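Local structure of lactate dehydrogenase (Eimeria maxima, 6CT6) at residues 70-75 and 112-117; 12-17 and 36-41; 190-195 and 221-226. The protein probably catalyses the NADH-dependent reduction of pyruvate to lactate, and is captured here with NADH and the pyruvate analogue oxamate bound. All blocks are in the same frame, centred on the assembly; numbering follows the deposited sequence.

Contact 1: residues 70-75 and 112-117; sequences NSYECL and REVGGA
Ala-117 CB sits against the ring of Tyr-72, 3.4 Å from CD1 and 3.7 Å from CG, and this methyl-on-ring touch is the closest contact between 70-75 and helix segment 112-117, made by the two residues with the largest buried areas. The methyl approaches the ring obliquely. Tyr-72 sets CG beside its backbone N and anti to its carbonyl carbon (chi1 -79°), which directs the ring at the helix. Leu-75 adds a second apolar touch on the same methyl, its CD1 lying 3.8 Å from Ala-117 CB, so that one methyl serves both a tyrosine ring and a leucine branch. At the far end of the ring the phenol oxygen reaches one helical turn back: Tyr-72 OH is 3.7 Å from Glu-113 CB, and the Val-114 CG2 methyl is more distant.

The next shell explains how the Tyr-72 ring and the Leu-75 side chain come to face the helix together. Residues 72-75 form a 3-10 turn in which Leu-75 N bonds to Tyr-72 O at 3.0 Å. At its start Ser-71 OG accepts from Glu-73 N at 3.3 Å, an ST turn, and donates to Glu-73 OE2 on the anti side of that carboxylate. Farther out, Leu-75 also rests on Ala-13 and Val-15 of strand 11-15, and Tyr-121 from the same helix packs on both Tyr-72 and Leu-75.

Tyr-72 OH is hydrogen-bonded to N6A of the bound NADH. The arrangement therefore belongs to the adenine end of a Rossmann-type dinucleotide site, where the loop following strand 66-69 packs against helix 104-121.

Contact 2: residues 12-17 and 36-41; sequences IALVGS and VVLFDV. With NAI (1,4-dihydronicotinamide adenine dinucleotide), chain D.
Asp-40 and Ser-17 meet through different first torsions: the aspartate extends CG away from its backbone N (chi1 -153°), carrying OD1 toward the turn after strand 12-15, while Ser-17 keeps OG beside its own N (chi1 -58°), over the neighbouring strand. Asp-40 OD1 accepts from Ser-17 N at 2.8 Å through its anti lone pair. Ser-17 OG makes a weak bond to Phe-39 O and lies 3.3 Å from Leu-38 CB.

Upstream, the strands run parallel, with 13° between their directions, in one-to-one register from Ile-12/Val-36 to Val-15/Phe-39. Val-37 N to Ile-12 O, Leu-14 N to Val-37 O and Phe-39 N to Leu-14 O form the ladder, which Gly-16 N to Phe-39 O carries beyond the strand end at 2.8 Å. On one face Leu-14 CD1 touches Val-36 CG1 at 3.7 Å and Leu-38 CD2 slightly farther off; Met-24 and Ala-25 of helix 19-31 cover Leu-14. On the other, Ala-13 meets Val-37 and Val-15 lies alongside Phe-39, whose ring edge brings CE2 to 3.2 Å from the adenine N1A of NADH.

This is the first beta-alpha-beta unit of a Rossmann fold, with Gly-16 opening the probable GxGxxG turn. Both oxygens of Asp-40 receive adenosine ribose hydroxyls: O3B donates to OD1 at 2.8 Å and O2B to OD2 at 2.7 Å. Since Ser-17 N also grips OD1 and Val-42 N binds OD2, the carboxylate is fixed in rotation. Such a pair of acceptors suits a free 2'-hydroxyl and would probably disfavour the phosphate of NADP(H), consistent with use of NADH.

Contact 3: residues 190-195 and 221-226; sequences NMLPLM and NIYNKT. With GLC (alpha-D-glucopyranose), chain E.
Met-191 makes a loose approach to helix segment 221-226 through its sulfur, SD standing 4.0 Å from Thr-226 O. Its backbone oxygen is more specifically engaged: a water donates to Met-191 O and also bonds Tyr-223 OH at 2.7 Å, bridging the extended segment and the phenol. Leu-192 sets out away from the helix, yet its CD1 methyl reaches the edge of the Tyr-223 ring near OH.

Pro-193 supplies two surfaces. Its ring crosses the tyrosine side chain at about a right angle, CD lying 3.7 Å from Tyr-223 CE1, and its carbonyl O is in the plane of the aromatic ring at the edge, 3.5 Å from the same CE1. Pro-193 CG also packs on Thr-226 CG2, whose partner branch OG1 donates to Ile-222 O at 2.7 Å.

After the inverse gamma turn centred on Leu-194, Met-195 curls back through bends at chi2 and chi3 (-51° and -79°). Met-195 CG touches Tyr-223 CD1 at 3.6 Å, while its SD lies at the ring edge, 89° off the normal, in a Met-aromatic contact.

One face of the Tyr-223 ring carries the bound glucose, O5 lying 3.7 Å above its centre. With the rim occupied by a carbonyl, a sulfur and a leucine methyl and the hydroxyl tied to water, the ring is held as a flat platform: the sugar lies over the ring face, while Glu-304 supplies a hydrogen bond to it.

Contacts 1 and 2 are neighbours in the NAD-binding domain, their centres 10 Å apart, and they touch directly: the Phe-39 and Tyr-72 rings meet, and Asn-70 ND2 probably hydrogen-bonds to Asp-40 O. Contact 2 lies inside the large mixed sheet, whereas contact 1 joins a loop leaving that sheet's edge strand 66-69 to helix 104-121; together they shape the adenosine end of the NADH site. Along the chain contact 2 closes before contact 1 opens, and contact 3 follows in the C-terminal domain, its centre 36 Å from contact 1 and 33 Å from contact 2 across the chain's centre. It pairs strand 192-193 of the small antiparallel sheet with helix 216-237, beside a glucose site separate from the cofactor.

Contact 1: residues 70-75 and 112-117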
loop_
_atom_site.group_PDB
_atom_site.type_symbol
_atom_site.label_atom_id
_atom_site.label_comp_id
_atom_site.label_asym_id
_atom_site.label_seq_id
_atom_site.Cartn_x
_atom_site.Cartn_y
_atom_site.Cartn_z
ATOM N N ASN B 70 -10.473 15.613 9.648
ATOM C CA ASN B 70 -10.184 16.890 9.009
ATOM C C ASN B 70 -9.854 17.977 10.027
ATOM O O ASN B 70 -9.849 19.163 9.679
ATOM C CB ASN B 70 -11.365 17.342 8.146
ATOM C CG ASN B 70 -11.618 16.427 6.964
ATOM O OD1 ASN B 70 -12.740 15.962 6.758
ATOM N ND2 ASN B 70 -10.582 16.171 6.175
ATOM N N SER B 71 -9.577 17.602 11.277
ATOM C CA SER B 71 -9.352 18.556 12.358
ATOM C C SER B 71 -7.987 18.320 12.986
ATOM O O SER B 71 -7.649 17.186 13.342
ATOM C CB SER B 71 -10.438 18.446 13.428
ATOM O OG SER B 71 -10.069 19.171 14.590
ATOM N N TYR B 72 -7.212 19.398 13.135
ATOM C CA TYR B 72 -5.900 19.303 13.766
ATOM C C TYR B 72 -5.962 18.739 15.181
ATOM O O TYR B 72 -4.965 18.182 15.652
ATOM C CB TYR B 72 -5.225 20.675 13.813
ATOM C CG TYR B 72 -4.590 21.125 12.517
ATOM C CD1 TYR B 72 -3.563 20.398 11.931
ATOM C CD2 TYR B 72 -4.995 22.300 11.899
ATOM C CE1 TYR B 72 -2.975 20.817 10.755
ATOM C CE2 TYR B 72 -4.413 22.728 10.725
ATOM C CZ TYR B 72 -3.407 21.985 10.160
ATOM O OH TYR B 72 -2.827 22.416 8.996
ATOM N N GLU B 73 -7.091 18.875 15.880
ATOM C CA GLU B 73 -7.147 18.368 17.248
ATOM C C GLU B 73 -7.026 16.853 17.310
ATOM O O GLU B 73 -6.850 16.306 18.405
ATOM C CB GLU B 73 -8.439 18.809 17.944
ATOM C CG GLU B 73 -9.681 18.035 17.543
ATOM C CD GLU B 73 -10.959 18.720 17.991
ATOM O OE1 GLU B 73 -11.132 18.914 19.214
ATOM O OE2 GLU B 73 -11.783 19.080 17.123
ATOM N N CYS B 74 -7.104 16.161 16.170
ATOM C CA CYS B 74 -6.861 14.726 16.149
ATOM C C CYS B 74 -5.420 14.380 16.498
ATOM O O CYS B 74 -5.134 13.211 16.775
ATOM C CB CYS B 74 -7.209 14.152 14.774
ATOM S SG CYS B 74 -5.961 14.438 13.485
ATOM N N LEU B 75 -4.513 15.362 16.488
ATOM C CA LEU B 75 -3.133 15.129 16.891
ATOM C C LEU B 75 -2.984 14.953 18.393
ATOM O O LEU B 75 -1.899 14.581 18.847
ATOM C CB LEU B 75 -2.245 16.287 16.434
ATOM C CG LEU B 75 -2.136 16.518 14.928
ATOM C CD1 LEU B 75 -1.286 17.744 14.636
ATOM C CD2 LEU B 75 -1.554 15.299 14.235
ATOM N N ARG B 112 4.223 25.425 8.317
ATOM C CA ARG B 112 4.156 26.255 9.512
ATOM C C ARG B 112 2.811 26.132 10.218
ATOM O O ARG B 112 2.758 26.226 11.449
ATOM C CB ARG B 112 4.467 27.706 9.144
ATOM C CG ARG B 112 5.939 27.904 8.788
ATOM C CD ARG B 112 6.238 29.267 8.194
ATOM N NE ARG B 112 7.665 29.418 7.906
ATOM C CZ ARG B 112 8.173 30.278 7.027
ATOM N NH1 ARG B 112 7.374 31.072 6.324
ATOM N NH2 ARG B 112 9.484 30.339 6.840
ATOM N N GLU B 113 1.723 25.909 9.474
ATOM C CA GLU B 113 0.461 25.542 10.110
ATOM C C GLU B 113 0.593 24.203 10.833
ATOM O O GLU B 113 0.128 24.047 11.966
ATOM C CB GLU B 113 -0.663 25.477 9.071
ATOM C CG GLU B 113 -0.858 26.741 8.232
ATOM C CD GLU B 113 -1.332 27.931 9.047
ATOM O OE1 GLU B 113 -1.992 27.725 10.086
ATOM O OE2 GLU B 113 -1.045 29.076 8.642
ATOM N N VAL B 114 1.224 23.220 10.183
ATOM C CA VAL B 114 1.405 21.906 10.803
ATOM C C VAL B 114 2.247 22.030 12.067
ATOM O O VAL B 114 1.898 21.491 13.125
ATOM C CB VAL B 114 2.029 20.917 9.797
ATOM C CG1 VAL B 114 2.479 19.629 10.490
ATOM C CG2 VAL B 114 1.036 20.590 8.696
ATOM N N GLY B 115 3.376 22.734 11.976
ATOM C CA GLY B 115 4.201 22.946 13.153
ATOM C C GLY B 115 3.428 23.552 14.306
ATOM O O GLY B 115 3.553 23.113 15.451
ATOM N N GLY B 116 2.613 24.570 14.021
ATOM C CA GLY B 116 1.811 25.177 15.071
ATOM C C GLY B 116 0.803 24.214 15.667
ATOM O O GLY B 116 0.506 24.271 16.862
ATOM N N ALA B 117 0.249 23.324 14.839
ATOM C CA ALA B 117 -0.657 22.304 15.355
ATOM C C ALA B 117 0.073 21.355 16.299
ATOM O O ALA B 117 -0.442 21.004 17.366
ATOM C CB ALA B 117 -1.288 21.530 14.199
#

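Contact 2: residues 12-17 and 36-41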
loop_
_atom_site.group_PDB
_atom_site.type_symbol
_atom_site.label_atom_id
_atom_site.label_comp_id
_atom_site.label_asym_id
_atom_site.label_seq_id
_atom_site.Cartn_x
_atom_site.Cartn_y
_atom_site.Cartn_z
ATOM N N ILE B 12 -0.151 6.909 16.244
ATOM C CA ILE B 12 0.622 7.393 15.104
ATOM C C ILE B 12 -0.260 8.347 14.311
ATOM O O ILE B 12 -1.316 7.948 13.805
ATOM C CB ILE B 12 1.104 6.229 14.225
ATOM C CG1 ILE B 12 1.936 5.243 15.052
ATOM C CG2 ILE B 12 1.901 6.744 13.025
ATOM C CD1 ILE B 12 1.926 3.840 14.497
ATOM N N ALA B 13 0.175 9.599 14.187
ATOM C CA ALA B 13 -0.582 10.627 13.478
ATOM C C ALA B 13 0.063 10.891 12.122
ATOM O O ALA B 13 1.226 11.301 12.052
ATOM C CB ALA B 13 -0.651 11.917 14.294
ATOM N N LEU B 14 -0.696 10.666 11.055
ATOM C CA LEU B 14 -0.225 10.882 9.690
ATOM C C LEU B 14 -0.845 12.183 9.179
ATOM O O LEU B 14 -2.036 12.238 8.864
ATOM C CB LEU B 14 -0.584 9.688 8.810
ATOM C CG LEU B 14 -0.096 8.327 9.330
ATOM C CD1 LEU B 14 -0.417 7.209 8.345
ATOM C CD2 LEU B 14 1.398 8.331 9.655
ATOM N N VAL B 15 -0.032 13.236 9.116
ATOM C CA VAL B 15 -0.479 14.548 8.654
ATOM C C VAL B 15 -0.279 14.578 7.142
ATOM O O VAL B 15 0.816 14.854 6.649
ATOM C CB VAL B 15 0.266 15.683 9.361
ATOM C CG1 VAL B 15 -0.093 17.036 8.750
ATOM C CG2 VAL B 15 -0.079 15.683 10.839
ATOM N N GLY B 16 -1.357 14.313 6.412
ATOM C CA GLY B 16 -1.303 14.077 4.984
ATOM C C GLY B 16 -1.775 12.670 4.690
ATOM O O GLY B 16 -1.160 11.702 5.149
ATOM N N SER B 17 -2.874 12.536 3.947
ATOM C CA SER B 17 -3.493 11.239 3.700
ATOM C C SER B 17 -3.517 10.906 2.213
ATOM O O SER B 17 -4.420 10.209 1.739
ATOM C CB SER B 17 -4.906 11.192 4.280
ATOM O OG SER B 17 -4.895 11.446 5.675
ATOM N N VAL B 36 -3.837 4.592 14.336
ATOM C CA VAL B 36 -3.451 5.584 13.339
ATOM C C VAL B 36 -4.587 6.580 13.158
ATOM O O VAL B 36 -5.761 6.194 13.150
ATOM C CB VAL B 36 -3.123 4.918 11.985
ATOM C CG1 VAL B 36 -2.775 5.963 10.927
ATOM C CG2 VAL B 36 -2.000 3.909 12.134
ATOM N N VAL B 37 -4.241 7.857 13.002
ATOM C CA VAL B 37 -5.167 8.851 12.466
ATOM C C VAL B 37 -4.615 9.360 11.142
ATOM O O VAL B 37 -3.476 9.839 11.072
ATOM C CB VAL B 37 -5.429 10.016 13.440
ATOM C CG1 VAL B 37 -4.151 10.770 13.790
ATOM C CG2 VAL B 37 -6.457 10.963 12.824
ATOM N N LEU B 38 -5.425 9.240 10.096
ATOM C CA LEU B 38 -5.147 9.845 8.802
ATOM C C LEU B 38 -5.783 11.229 8.784
ATOM O O LEU B 38 -7.010 11.350 8.716
ATOM C CB LEU B 38 -5.707 8.979 7.678
ATOM C CG LEU B 38 -4.878 7.791 7.203
ATOM C CD1 LEU B 38 -5.749 6.886 6.355
ATOM C CD2 LEU B 38 -3.670 8.272 6.419
ATOM N N PHE B 39 -4.960 12.269 8.859
ATOM C CA PHE B 39 -5.442 13.639 8.850
ATOM C C PHE B 39 -5.198 14.270 7.486
ATOM O O PHE B 39 -4.141 14.077 6.879
ATOM C CB PHE B 39 -4.762 14.479 9.931
ATOM C CG PHE B 39 -5.013 15.950 9.782
ATOM C CD1 PHE B 39 -6.190 16.518 10.240
ATOM C CD2 PHE B 39 -4.078 16.762 9.170
ATOM C CE1 PHE B 39 -6.423 17.874 10.095
ATOM C CE2 PHE B 39 -4.305 18.117 9.021
ATOM C CZ PHE B 39 -5.478 18.672 9.482
ATOM N N ASP B 40 -6.181 15.029 7.010
ATOM C CA ASP B 40 -6.055 15.698 5.724
ATOM C C ASP B 40 -6.996 16.894 5.696
ATOM O O ASP B 40 -7.896 17.025 6.527
ATOM C CB ASP B 40 -6.353 14.740 4.568
ATOM C CG ASP B 40 -5.648 15.139 3.290
ATOM O OD1 ASP B 40 -4.645 14.485 2.945
ATOM O OD2 ASP B 40 -6.091 16.109 2.633
ATOM N N VAL B 41 -6.763 17.775 4.725
ATOM C CA VAL B 41 -7.622 18.938 4.524
ATOM C C VAL B 41 -8.729 18.672 3.509
ATOM O O VAL B 41 -9.693 19.450 3.436
ATOM C CB VAL B 41 -6.793 20.160 4.085
ATOM C CG1 VAL B 41 -5.831 20.565 5.186
ATOM C CG2 VAL B 41 -6.031 19.869 2.792
HETATM P PA NAI D . -0.121 13.593 -2.219
HETATM O O1A NAI D . -0.556 14.825 -2.982
HETATM O O2A NAI D . -0.636 12.236 -2.636
HETATM O O5B NAI D . -0.519 13.825 -0.679
HETATM C C5B NAI D . -0.358 15.101 -0.066
HETATM C C4B NAI D . -1.564 15.342 0.824
HETATM O O4B NAI D . -1.350 16.433 1.722
HETATM C C3B NAI D . -2.812 15.684 0.015
HETATM O O3B NAI D . -3.812 14.688 0.240
HETATM C C2B NAI D . -3.254 17.039 0.535
HETATM O O2B NAI D . -4.674 17.176 0.597
HETATM C C1B NAI D . -2.627 17.032 1.916
HETATM N N9A NAI D . -2.519 18.354 2.572
HETATM C C8A NAI D . -2.387 19.580 2.024
HETATM N N7A NAI D . -2.332 20.524 3.004
HETATM C C5A NAI D . -2.438 19.894 4.189
HETATM C C6A NAI D . -2.455 20.265 5.618
HETATM N N6A NAI D . -2.345 21.552 6.004
HETATM N N1A NAI D . -2.583 19.274 6.530
HETATM C C2A NAI D . -2.692 17.979 6.173
HETATM N N3A NAI D . -2.686 17.576 4.895
HETATM C C4A NAI D . -2.564 18.468 3.889
HETATM O O3 NAI D . 1.495 13.566 -2.188
HETATM P PN NAI D . 2.405 12.294 -1.777
HETATM O O1N NAI D . 2.649 11.458 -3.011
HETATM O O2N NAI D . 1.830 11.657 -0.534
HETATM O O5D NAI D . 3.789 13.029 -1.403
HETATM C C5D NAI D . 3.821 13.920 -0.294
HETATM C C4D NAI D . 5.153 14.651 -0.191
HETATM O O4D NAI D . 6.239 13.731 -0.022
HETATM C C3D NAI D . 5.446 15.450 -1.452
HETATM O O3D NAI D . 5.948 16.735 -1.077
HETATM C C2D NAI D . 6.513 14.642 -2.155
HETATM O O2D NAI D . 7.346 15.429 -3.007
HETATM C C1D NAI D . 7.262 14.082 -0.958
HETATM N N1N NAI D . 8.164 12.952 -1.218
HETATM C C2N NAI D . 9.265 12.927 -0.466
HETATM C C3N NAI D . 10.211 11.932 -0.569
HETATM C C7N NAI D . 11.412 12.022 0.326
HETATM O O7N NAI D . 11.390 12.800 1.268
HETATM N N7N NAI D . 12.479 11.276 0.074
HETATM C C4N NAI D . 10.045 10.798 -1.545
HETATM C C5N NAI D . 8.808 10.930 -2.310
HETATM C C6N NAI D . 7.918 11.986 -2.113
#

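Contact 3: residues 190-195 and 221-226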
loop_
_atom_site.group_PDB
_atom_site.type_symbol
_atom_site.label_atom_id
_atom_site.label_comp_id
_atom_site.label_asym_id
_atom_site.label_seq_id
_atom_site.Cartn_x
_atom_site.Cartn_y
_atom_site.Cartn_z
ATOM N N ASN B 190 22.122 17.153 -5.831
ATOM C CA ASN B 190 23.460 17.068 -5.266
ATOM C C ASN B 190 23.591 15.970 -4.212
ATOM O O ASN B 190 24.565 15.978 -3.449
ATOM C CB ASN B 190 23.866 18.417 -4.664
ATOM C CG ASN B 190 24.165 19.468 -5.721
ATOM O OD1 ASN B 190 25.217 19.439 -6.360
ATOM N ND2 ASN B 190 23.242 20.400 -5.907
ATOM N N MET B 191 22.646 15.029 -4.149
ATOM C CA MET B 191 22.774 13.935 -3.196
ATOM C C MET B 191 24.041 13.140 -3.493
ATOM O O MET B 191 24.459 12.999 -4.646
ATOM C CB MET B 191 21.542 13.024 -3.233
ATOM C CG MET B 191 21.437 12.115 -4.452
ATOM S SD MET B 191 20.021 10.988 -4.371
ATOM C CE MET B 191 18.645 12.132 -4.448
ATOM N N LEU B 192 24.655 12.616 -2.431
ATOM C CA LEU B 192 25.995 12.034 -2.499
ATOM C C LEU B 192 25.960 10.553 -2.149
ATOM O O LEU B 192 26.066 10.185 -0.969
ATOM C CB LEU B 192 26.939 12.782 -1.560
ATOM C CG LEU B 192 28.366 12.251 -1.435
ATOM C CD1 LEU B 192 29.017 12.088 -2.800
ATOM C CD2 LEU B 192 29.177 13.192 -0.562
ATOM N N PRO B 193 25.815 9.667 -3.135
ATOM C CA PRO B 193 26.051 8.238 -2.876
ATOM C C PRO B 193 27.513 8.002 -2.529
ATOM O O PRO B 193 28.414 8.330 -3.307
ATOM C CB PRO B 193 25.658 7.564 -4.196
ATOM C CG PRO B 193 24.829 8.568 -4.923
ATOM C CD PRO B 193 25.330 9.907 -4.502
ATOM N N LEU B 194 27.746 7.435 -1.345
ATOM C CA LEU B 194 29.102 7.240 -0.826
ATOM C C LEU B 194 29.632 5.895 -1.306
ATOM O O LEU B 194 29.652 4.896 -0.584
ATOM C CB LEU B 194 29.106 7.339 0.694
ATOM C CG LEU B 194 28.878 8.731 1.281
ATOM C CD1 LEU B 194 28.735 8.654 2.794
ATOM C CD2 LEU B 194 30.014 9.671 0.906
ATOM N N MET B 195 30.094 5.885 -2.560
ATOM C CA MET B 195 30.532 4.639 -3.180
ATOM C C MET B 195 31.702 4.017 -2.430
ATOM O O MET B 195 31.876 2.793 -2.464
ATOM C CB MET B 195 30.907 4.888 -4.641
ATOM C CG MET B 195 29.832 5.611 -5.444
ATOM S SD MET B 195 28.197 4.850 -5.303
ATOM C CE MET B 195 28.360 3.468 -6.428
ATOM N N ASN B 221 27.785 3.841 -13.170
ATOM C CA ASN B 221 26.395 3.873 -13.613
ATOM C C ASN B 221 25.443 3.872 -12.425
ATOM O O ASN B 221 24.429 4.581 -12.429
ATOM C CB ASN B 221 26.117 2.681 -14.528
ATOM C CG ASN B 221 24.816 2.824 -15.291
ATOM O OD1 ASN B 221 24.329 3.932 -15.516
ATOM N ND2 ASN B 221 24.246 1.696 -15.700
ATOM N N ILE B 222 25.762 3.090 -11.390
ATOM C CA ILE B 222 24.907 3.010 -10.211
ATOM C C ILE B 222 24.916 4.331 -9.455
ATOM O O ILE B 222 23.882 4.773 -8.938
ATOM C CB ILE B 222 25.355 1.836 -9.321
ATOM C CG1 ILE B 222 24.985 0.508 -9.991
ATOM C CG2 ILE B 222 24.748 1.946 -7.915
ATOM C CD1 ILE B 222 25.583 -0.713 -9.324
ATOM N N TYR B 223 26.083 4.972 -9.364
ATOM C CA TYR B 223 26.168 6.299 -8.761
ATOM C C TYR B 223 25.210 7.265 -9.446
ATOM O O TYR B 223 24.474 8.005 -8.782
ATOM C CB TYR B 223 27.610 6.796 -8.848
ATOM C CG TYR B 223 27.855 8.197 -8.330
ATOM C CD1 TYR B 223 28.159 8.422 -6.995
ATOM C CD2 TYR B 223 27.814 9.291 -9.184
ATOM C CE1 TYR B 223 28.400 9.699 -6.520
ATOM C CE2 TYR B 223 28.050 10.572 -8.719
ATOM C CZ TYR B 223 28.344 10.769 -7.385
ATOM O OH TYR B 223 28.582 12.039 -6.912
ATOM N N ASN B 224 25.194 7.255 -10.780
ATOM C CA ASN B 224 24.304 8.139 -11.526
ATOM C C ASN B 224 22.852 7.706 -11.377
ATOM O O ASN B 224 21.967 8.537 -11.140
ATOM C CB ASN B 224 24.705 8.156 -13.001
ATOM C CG ASN B 224 26.060 8.790 -13.231
ATOM O OD1 ASN B 224 26.428 9.752 -12.557
ATOM N ND2 ASN B 224 26.813 8.252 -14.184
ATOM N N LYS B 225 22.585 6.407 -11.526
ATOM C CA LYS B 225 21.208 5.935 -11.460
ATOM C C LYS B 225 20.589 6.193 -10.093
ATOM O O LYS B 225 19.380 6.433 -9.998
ATOM C CB LYS B 225 21.148 4.449 -11.823
ATOM C CG LYS B 225 21.193 4.179 -13.333
ATOM C CD LYS B 225 19.935 4.718 -14.025
ATOM C CE LYS B 225 20.003 4.664 -15.547
ATOM N NZ LYS B 225 18.903 5.477 -16.143
ATOM N N THR B 226 21.395 6.179 -9.029
ATOM C CA THR B 226 20.874 6.498 -7.702
ATOM C C THR B 226 20.339 7.924 -7.653
ATOM O O THR B 226 19.238 8.170 -7.147
ATOM C CB THR B 226 21.964 6.297 -6.646
ATOM O OG1 THR B 226 22.381 4.924 -6.641
ATOM C CG2 THR B 226 21.454 6.677 -5.256
HETATM C C1 GLC E . 32.025 10.172 -7.713
HETATM C C2 GLC E . 32.352 9.189 -6.535
HETATM C C3 GLC E . 33.135 7.962 -7.051
HETATM C C4 GLC E . 32.298 7.371 -8.154
HETATM C C5 GLC E . 32.401 8.353 -9.303
HETATM C C6 GLC E . 31.715 7.655 -10.492
HETATM O O1 GLC E . 33.106 11.042 -7.903
HETATM O O2 GLC E . 33.132 9.830 -5.562
HETATM O O3 GLC E . 33.241 7.014 -6.027
HETATM O O4 GLC E . 32.870 6.158 -8.568
HETATM O O5 GLC E . 31.678 9.521 -8.960
HETATM O O6 GLC E . 30.443 7.245 -10.070
HETATM O O HOH W 1 27.163 14.045 -5.902
#